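Local coordinates for uncharacterized protein (Eubacterium siraeum, PDB 4NZK), which is of unknown function but belongs to the DHHW family of the SGNH hydrolase clan and may act as a hydrolase, at residues N60-T71 / F206-D216. Sequence-based numbering, arbitrary orientation. Where two conformers were deposited one is given.
Sequences NGQLVVDIDGHT and FTEYNERIKND
Arg212, on the short helix 211-214, lies over Val64 and salt-bridges Asp66 on the middle strand of a three-stranded antiparallel sheet. Val64 CG1, anti to its own N (chi1 177°), sits beneath the centre of the guanidinium, 3.7 Å from Arg212 CZ. Arg212 NH2 donates in its own plane to Asp66 OD1 (2.9 Å), which it meets from one face of the carboxylate; Thr71 OG1 reaches the same oxygen from the opposite face. Water 1 closes a second link, from Arg212 NE to Asp66 OD2, while NH1 bonds the carbonyl of Asp55 on the neighbouring strand 53-59. Val64 CG2 presses on Thr207 CG2 at a tight 3.4 Å, beside the Schellman motif that ends helix 203-206. At the end of the type I' turn Ile67-His70, and just after it, Asp216 receives two donors: in the His70 conformer given, OD1 accepts from His70 ND1 (3.0 Å) on its syn side, in the imidazole plane, and OD2 accepts from Thr71 N (2.9 Å). With an alanine at Asp216, Thr71 N is likely to lose this acceptor and the His70 ring to turn more freely. At the far end, in the loop joining strands 53-59 and 62-67, the Asn60 amide stacks on the Glu208 carboxylate in the conformer given, their planes 15° apart, and Asn60 ND2 donates almost straight (171°) to Phe206 O, 2.8 Å away.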
ATOM      1  N   ASN A  60       5.662   5.623  22.129  1.00 15.13           N
ATOM      2  CA  ASN A  60       4.507   5.081  21.422  1.00 12.67           C
ATOM      3  C   ASN A  60       4.941   4.179  20.275  1.00 12.69           C
ATOM      4  O   ASN A  60       4.284   4.111  19.267  1.00 13.37           O
ATOM      5  CB  ASN A  60       3.584   6.198  20.938  1.00 12.26           C
ATOM      6  CG  ASN A  60       2.267   5.679  20.402  1.00 11.98           C
ATOM      7  OD1 ASN A  60       1.671   4.743  20.977  1.00 13.77           O
ATOM      8  ND2 ASN A  60       1.784   6.278  19.311  1.00 12.48           N
ATOM      9  N   GLY A  61       6.040   3.462  20.469  1.00 13.23           N
ATOM     10  CA  GLY A  61       6.537   2.526  19.444  1.00 13.59           C
ATOM     11  C   GLY A  61       7.252   3.150  18.281  1.00 13.44           C
ATOM     12  O   GLY A  61       7.554   2.457  17.309  1.00 12.54           O
ATOM     13  N   GLN A  62       7.545   4.447  18.391  1.00 13.14           N
ATOM     14  CA  GLN A  62       8.210   5.212  17.353  1.00 12.14           C
ATOM     15  C   GLN A  62       9.559   5.700  17.863  1.00 11.89           C
ATOM     16  O   GLN A  62       9.768   5.928  19.046  1.00 15.69           O
ATOM     17  CB  GLN A  62       7.388   6.442  16.951  1.00 13.55           C
ATOM     18  CG  GLN A  62       5.887   6.240  16.877  1.00 14.67           C
ATOM     19  CD  GLN A  62       5.475   5.174  15.896  1.00 12.78           C
ATOM     20  OE1 GLN A  62       5.874   5.200  14.737  1.00 14.45           O
ATOM     21  NE2 GLN A  62       4.638   4.247  16.351  1.00 14.08           N
ATOM     22  N   LEU A  63      10.457   5.921  16.926  1.00 11.87           N
ATOM     23  CA  LEU A  63      11.723   6.613  17.178  1.00 11.12           C
ATOM     24  C   LEU A  63      11.714   7.918  16.404  1.00 13.60           C
ATOM     25  O   LEU A  63      11.493   7.940  15.195  1.00 13.93           O
ATOM     26  CB  LEU A  63      12.877   5.736  16.678  1.00 13.00           C
ATOM     27  CG  LEU A  63      14.301   6.328  16.726  1.00 15.19           C
ATOM     28  CD1 LEU A  63      14.745   6.536  18.167  1.00 16.77           C
ATOM     29  CD2 LEU A  63      15.332   5.490  15.984  1.00 17.74           C
ATOM     30  N   VAL A  64      11.983   9.007  17.117  1.00 12.04           N
ATOM     31  CA  VAL A  64      12.231  10.286  16.521  1.00 13.96           C
ATOM     32  C   VAL A  64      13.731  10.504  16.581  1.00 15.66           C
ATOM     33  O   VAL A  64      14.326  10.480  17.657  1.00 14.71           O
ATOM     34  CB  VAL A  64      11.499  11.392  17.250  1.00 14.43           C
ATOM     35  CG1 VAL A  64      11.841  12.745  16.627  1.00 14.57           C
ATOM     36  CG2 VAL A  64      10.013  11.149  17.192  1.00 18.07           C
ATOM     37  N   VAL A  65      14.343  10.714  15.423  1.00 15.38           N
ATOM     38  CA  VAL A  65      15.801  10.830  15.363  1.00 14.73           C
ATOM     39  C   VAL A  65      16.223  11.669  14.171  1.00 16.11           C
ATOM     40  O   VAL A  65      15.538  11.697  13.160  1.00 15.17           O
ATOM     41  CB  VAL A  65      16.411   9.411  15.295  1.00 15.52           C
ATOM     42  CG1 VAL A  65      15.927   8.665  14.060  1.00 16.92           C
ATOM     43  CG2 VAL A  65      17.932   9.404  15.417  1.00 19.45           C
ATOM     44  N   ASP A  66      17.326  12.410  14.325  1.00 17.19           N
ATOM     45  CA  ASP A  66      17.849  13.180  13.213  1.00 17.61           C
ATOM     46  C   ASP A  66      18.910  12.380  12.461  1.00 18.84           C
ATOM     47  O   ASP A  66      19.830  11.803  13.053  1.00 22.47           O
ATOM     48  CB  ASP A  66      18.423  14.519  13.697  1.00 18.97           C
ATOM     49  CG  ASP A  66      17.357  15.505  14.178  1.00 26.42           C
ATOM     50  OD1 ASP A  66      16.177  15.145  14.286  1.00 26.94           O
ATOM     51  OD2 ASP A  66      17.716  16.670  14.465  1.00 34.94           O
ATOM     52  N   ILE A  67      18.753  12.328  11.154  1.00 20.34           N
ATOM     53  CA  ILE A  67      19.684  11.598  10.290  1.00 22.79           C
ATOM     54  C   ILE A  67      20.075  12.517   9.148  1.00 24.66           C
ATOM     55  O   ILE A  67      19.209  12.989   8.407  1.00 22.99           O
ATOM     56  CB  ILE A  67      19.027  10.342   9.691  1.00 21.21           C
ATOM     57  CG1 ILE A  67      18.496   9.410  10.779  1.00 22.95           C
ATOM     58  CG2 ILE A  67      20.033   9.576   8.824  1.00 27.49           C
ATOM     59  CD1 ILE A  67      17.657   8.248  10.238  1.00 25.56           C
ATOM     60  N   ASP A  68      21.374  12.796   9.039  1.00 28.90           N
ATOM     61  CA  ASP A  68      21.887  13.642   7.961  1.00 30.94           C
ATOM     62  C   ASP A  68      21.127  14.965   7.863  1.00 27.56           C
ATOM     63  O   ASP A  68      20.742  15.413   6.773  1.00 37.15           O
ATOM     64  CB  ASP A  68      21.840  12.863   6.633  1.00 33.48           C
ATOM     65  CG  ASP A  68      22.751  11.614   6.643  1.00 53.43           C
ATOM     66  OD1 ASP A  68      23.826  11.634   7.315  1.00 64.30           O
ATOM     67  OD2 ASP A  68      22.394  10.620   5.963  1.00 63.20           O
ATOM     68  N   GLY A  69      20.897  15.569   9.034  1.00 28.62           N
ATOM     69  CA  GLY A  69      20.275  16.891   9.125  1.00 30.19           C
ATOM     70  C   GLY A  69      18.760  16.941   9.002  1.00 25.37           C
ATOM     71  O   GLY A  69      18.187  18.033   8.984  1.00 29.21           O
ATOM     72  N   HIS A  70      18.092  15.782   8.911  1.00 19.75           N
ATOM     73  CA  HIS A  70      16.625  15.751   8.803  0.50 18.96           C
ATOM     74  C   HIS A  70      16.057  14.869   9.912  1.00 17.15           C
ATOM     75  O   HIS A  70      16.619  13.835  10.241  1.00 19.42           O
ATOM     76  CB  HIS A  70      16.122  15.198   7.453  0.50 22.85           C
ATOM     77  CG  HIS A  70      16.060  16.204   6.330  0.50 24.75           C
ATOM     78  ND1 HIS A  70      15.151  17.242   6.293  0.50 22.48           N
ATOM     79  CD2 HIS A  70      16.753  16.278   5.169  0.50 29.14           C
ATOM     80  CE1 HIS A  70      15.308  17.930   5.177  0.50 23.95           C
ATOM     81  NE2 HIS A  70      16.275  17.366   4.477  0.50 28.41           N
ATOM     82  N   THR A  71      14.931  15.283  10.449  1.00 17.50           N
ATOM     83  CA  THR A  71      14.258  14.509  11.476  1.00 15.40           C
ATOM     84  C   THR A  71      13.369  13.466  10.822  1.00 14.23           C
ATOM     85  O   THR A  71      12.545  13.758   9.935  1.00 14.43           O
ATOM     86  CB  THR A  71      13.398  15.414  12.365  1.00 18.34           C
ATOM     87  OG1 THR A  71      14.238  16.429  12.945  1.00 21.24           O
ATOM     88  CG2 THR A  71      12.713  14.613  13.475  1.00 17.45           C
ATOM     89  N   PHE A 206       1.594  10.148  15.795  1.00 12.34           N
ATOM     90  CA  PHE A 206       2.116   8.885  16.341  1.00 11.04           C
ATOM     91  C   PHE A 206       3.249   9.111  17.353  1.00 10.98           C
ATOM     92  O   PHE A 206       3.473   8.277  18.217  1.00 12.70           O
ATOM     93  CB  PHE A 206       2.618   7.954  15.247  1.00 15.03           C
ATOM     94  CG  PHE A 206       1.581   7.068  14.616  1.00 17.37           C
ATOM     95  CD1 PHE A 206       0.433   7.562  14.047  1.00 17.27           C
ATOM     96  CD2 PHE A 206       1.807   5.715  14.567  1.00 25.71           C
ATOM     97  CE1 PHE A 206      -0.465   6.719  13.410  1.00 19.05           C
ATOM     98  CE2 PHE A 206       0.906   4.850  13.971  1.00 21.88           C
ATOM     99  CZ  PHE A 206      -0.227   5.361  13.368  1.00 21.85           C
ATOM    100  N   THR A 207       4.002  10.199  17.215  1.00 13.06           N
ATOM    101  CA  THR A 207       5.085  10.516  18.148  1.00 12.79           C
ATOM    102  C   THR A 207       4.587  11.379  19.323  1.00 15.10           C
ATOM    103  O   THR A 207       5.371  11.999  20.019  1.00 16.25           O
ATOM    104  CB  THR A 207       6.234  11.248  17.426  1.00 13.67           C
ATOM    105  OG1 THR A 207       5.753  12.522  16.935  1.00 13.37           O
ATOM    106  CG2 THR A 207       6.789  10.338  16.283  1.00 14.76           C
ATOM    107  N   GLU A 208       3.273  11.398  19.513  1.00 14.17           N
ATOM    108  CA  GLU A 208       2.628  12.172  20.562  0.50 14.53           C
ATOM    109  C   GLU A 208       2.924  13.671  20.381  1.00 15.74           C
ATOM    110  O   GLU A 208       3.253  14.408  21.319  1.00 19.43           O
ATOM    111  CB  GLU A 208       2.981  11.646  21.964  0.50 19.29           C
ATOM    112  CG  GLU A 208       3.036  10.122  22.126  0.50 18.21           C
ATOM    113  CD  GLU A 208       1.774   9.373  21.705  0.50 17.06           C
ATOM    114  OE1 GLU A 208       1.347   9.543  20.540  0.50 16.62           O
ATOM    115  OE2 GLU A 208       1.230   8.565  22.524  0.50 19.75           O
ATOM    116  N   TYR A 209       2.784  14.101  19.122  1.00 14.68           N
ATOM    117  CA  TYR A 209       2.929  15.474  18.697  1.00 15.21           C
ATOM    118  C   TYR A 209       4.318  16.064  19.005  1.00 15.40           C
ATOM    119  O   TYR A 209       4.469  17.166  19.592  1.00 19.79           O
ATOM    120  CB  TYR A 209       1.727  16.290  19.227  1.00 17.38           C
ATOM    121  CG  TYR A 209       0.391  15.790  18.655  1.00 14.92           C
ATOM    122  CD1 TYR A 209       0.121  15.962  17.321  1.00 16.07           C
ATOM    123  CD2 TYR A 209      -0.539  15.087  19.415  1.00 17.51           C
ATOM    124  CE1 TYR A 209      -1.024  15.510  16.728  1.00 15.94           C
ATOM    125  CE2 TYR A 209      -1.719  14.611  18.844  1.00 16.30           C
ATOM    126  CZ  TYR A 209      -1.961  14.834  17.482  1.00 14.68           C
ATOM    127  OH  TYR A 209      -3.090  14.399  16.825  1.00 16.94           O
ATOM    128  N   ASN A 210       5.356  15.315  18.630  1.00 14.92           N
ATOM    129  CA  ASN A 210       6.723  15.803  18.763  1.00 14.55           C
ATOM    130  C   ASN A 210       6.947  16.919  17.728  1.00 16.09           C
ATOM    131  O   ASN A 210       6.831  16.703  16.515  1.00 16.01           O
ATOM    132  CB  ASN A 210       7.728  14.653  18.559  1.00 15.68           C
ATOM    133  CG  ASN A 210       9.138  15.037  18.970  1.00 16.22           C
ATOM    134  OD1 ASN A 210       9.663  16.044  18.514  1.00 20.36           O
ATOM    135  ND2 ASN A 210       9.738  14.270  19.859  1.00 17.95           N
ATOM    136  N   GLU A 211       7.274  18.116  18.220  1.00 18.97           N
ATOM    137  CA  GLU A 211       7.406  19.300  17.363  1.00 16.55           C
ATOM    138  C   GLU A 211       8.515  19.168  16.347  1.00 16.20           C
ATOM    139  O   GLU A 211       8.450  19.806  15.297  1.00 19.20           O
ATOM    140  CB  GLU A 211       7.566  20.589  18.210  1.00 20.73           C
ATOM    141  CG  GLU A 211       6.322  20.882  19.020  1.00 29.73           C
ATOM    142  CD  GLU A 211       5.046  20.972  18.162  1.00 40.55           C
ATOM    143  OE1 GLU A 211       5.103  21.694  17.142  1.00 49.65           O
ATOM    144  OE2 GLU A 211       3.990  20.337  18.501  1.00 35.48           O
ATOM    145  N   ARG A 212       9.500  18.320  16.620  1.00 15.78           N
ATOM    146  CA  ARG A 212      10.594  18.111  15.667  1.00 14.93           C
ATOM    147  C   ARG A 212      10.070  17.579  14.345  1.00 14.64           C
ATOM    148  O   ARG A 212      10.628  17.870  13.292  1.00 17.10           O
ATOM    149  CB  ARG A 212      11.659  17.184  16.216  1.00 16.36           C
ATOM    150  CG  ARG A 212      12.405  17.699  17.426  1.00 20.13           C
ATOM    151  CD  ARG A 212      13.065  16.609  18.214  1.00 20.71           C
ATOM    152  NE  ARG A 212      14.063  15.908  17.427  1.00 19.42           N
ATOM    153  CZ  ARG A 212      14.717  14.822  17.831  1.00 19.09           C
ATOM    154  NH1 ARG A 212      14.459  14.257  19.012  1.00 22.56           N
ATOM    155  NH2 ARG A 212      15.620  14.280  17.029  1.00 22.59           N
ATOM    156  N   ILE A 213       9.002  16.765  14.407  1.00 14.72           N
ATOM    157  CA  ILE A 213       8.391  16.217  13.204  1.00 17.02           C
ATOM    158  C   ILE A 213       7.691  17.310  12.424  1.00 15.24           C
ATOM    159  O   ILE A 213       7.886  17.451  11.212  1.00 17.18           O
ATOM    160  CB  ILE A 213       7.387  15.066  13.551  1.00 15.39           C
ATOM    161  CG1 ILE A 213       8.116  13.877  14.170  1.00 14.53           C
ATOM    162  CG2 ILE A 213       6.601  14.627  12.344  1.00 14.89           C
ATOM    163  CD1 ILE A 213       9.065  13.148  13.255  1.00 16.81           C
ATOM    164  N   LYS A 214       6.896  18.124  13.130  1.00 16.96           N
ATOM    165  CA  LYS A 214       6.129  19.195  12.469  1.00 16.83           C
ATOM    166  C   LYS A 214       7.047  20.221  11.824  1.00 16.13           C
ATOM    167  O   LYS A 214       6.709  20.802  10.790  1.00 18.88           O
ATOM    168  CB  LYS A 214       5.170  19.868  13.489  1.00 18.96           C
ATOM    169  CG  LYS A 214       4.283  20.984  12.951  1.00 24.26           C
ATOM    170  CD  LYS A 214       3.607  21.715  14.097  1.00 31.07           C
ATOM    171  CE  LYS A 214       2.886  22.965  13.609  1.00 52.35           C
ATOM    172  NZ  LYS A 214       1.908  22.638  12.535  1.00 55.58           N
ATOM    173  N   ASN A 215       8.213  20.403  12.415  1.00 17.03           N
ATOM    174  CA  ASN A 215       9.153  21.407  11.956  1.00 19.82           C
ATOM    175  C   ASN A 215      10.042  20.971  10.808  1.00 19.77           C
ATOM    176  O   ASN A 215      10.825  21.782  10.312  1.00 22.78           O
ATOM    177  CB  ASN A 215      10.000  21.894  13.126  1.00 21.91           C
ATOM    178  CG  ASN A 215       9.174  22.685  14.154  1.00 21.01           C
ATOM    179  OD1 ASN A 215       8.118  23.240  13.840  1.00 30.73           O
ATOM    180  ND2 ASN A 215       9.673  22.753  15.373  1.00 27.25           N
ATOM    181  N   ASP A 216       9.876  19.729  10.336  1.00 17.76           N
ATOM    182  CA  ASP A 216      10.698  19.221   9.218  1.00 17.56           C
ATOM    183  C   ASP A 216       9.803  18.450   8.209  1.00 15.93           C
ATOM    184  O   ASP A 216       9.861  17.243   8.052  1.00 16.66           O
ATOM    185  CB  ASP A 216      11.861  18.400   9.783  1.00 21.38           C
ATOM    186  CG  ASP A 216      13.055  18.302   8.832  1.00 21.94           C
ATOM    187  OD1 ASP A 216      12.960  18.714   7.645  1.00 25.42           O
ATOM    188  OD2 ASP A 216      14.114  17.799   9.283  1.00 24.22           O
TER
HETATM  189  O   HOH W   1      15.676  17.814  15.842  1.00 32.62           O
HETATM  190  O   HOH W   2      13.037  19.110  13.179  1.00 24.17           O
HETATM  191  O   HOH W   3      15.694  18.580  11.575  1.00 47.61           O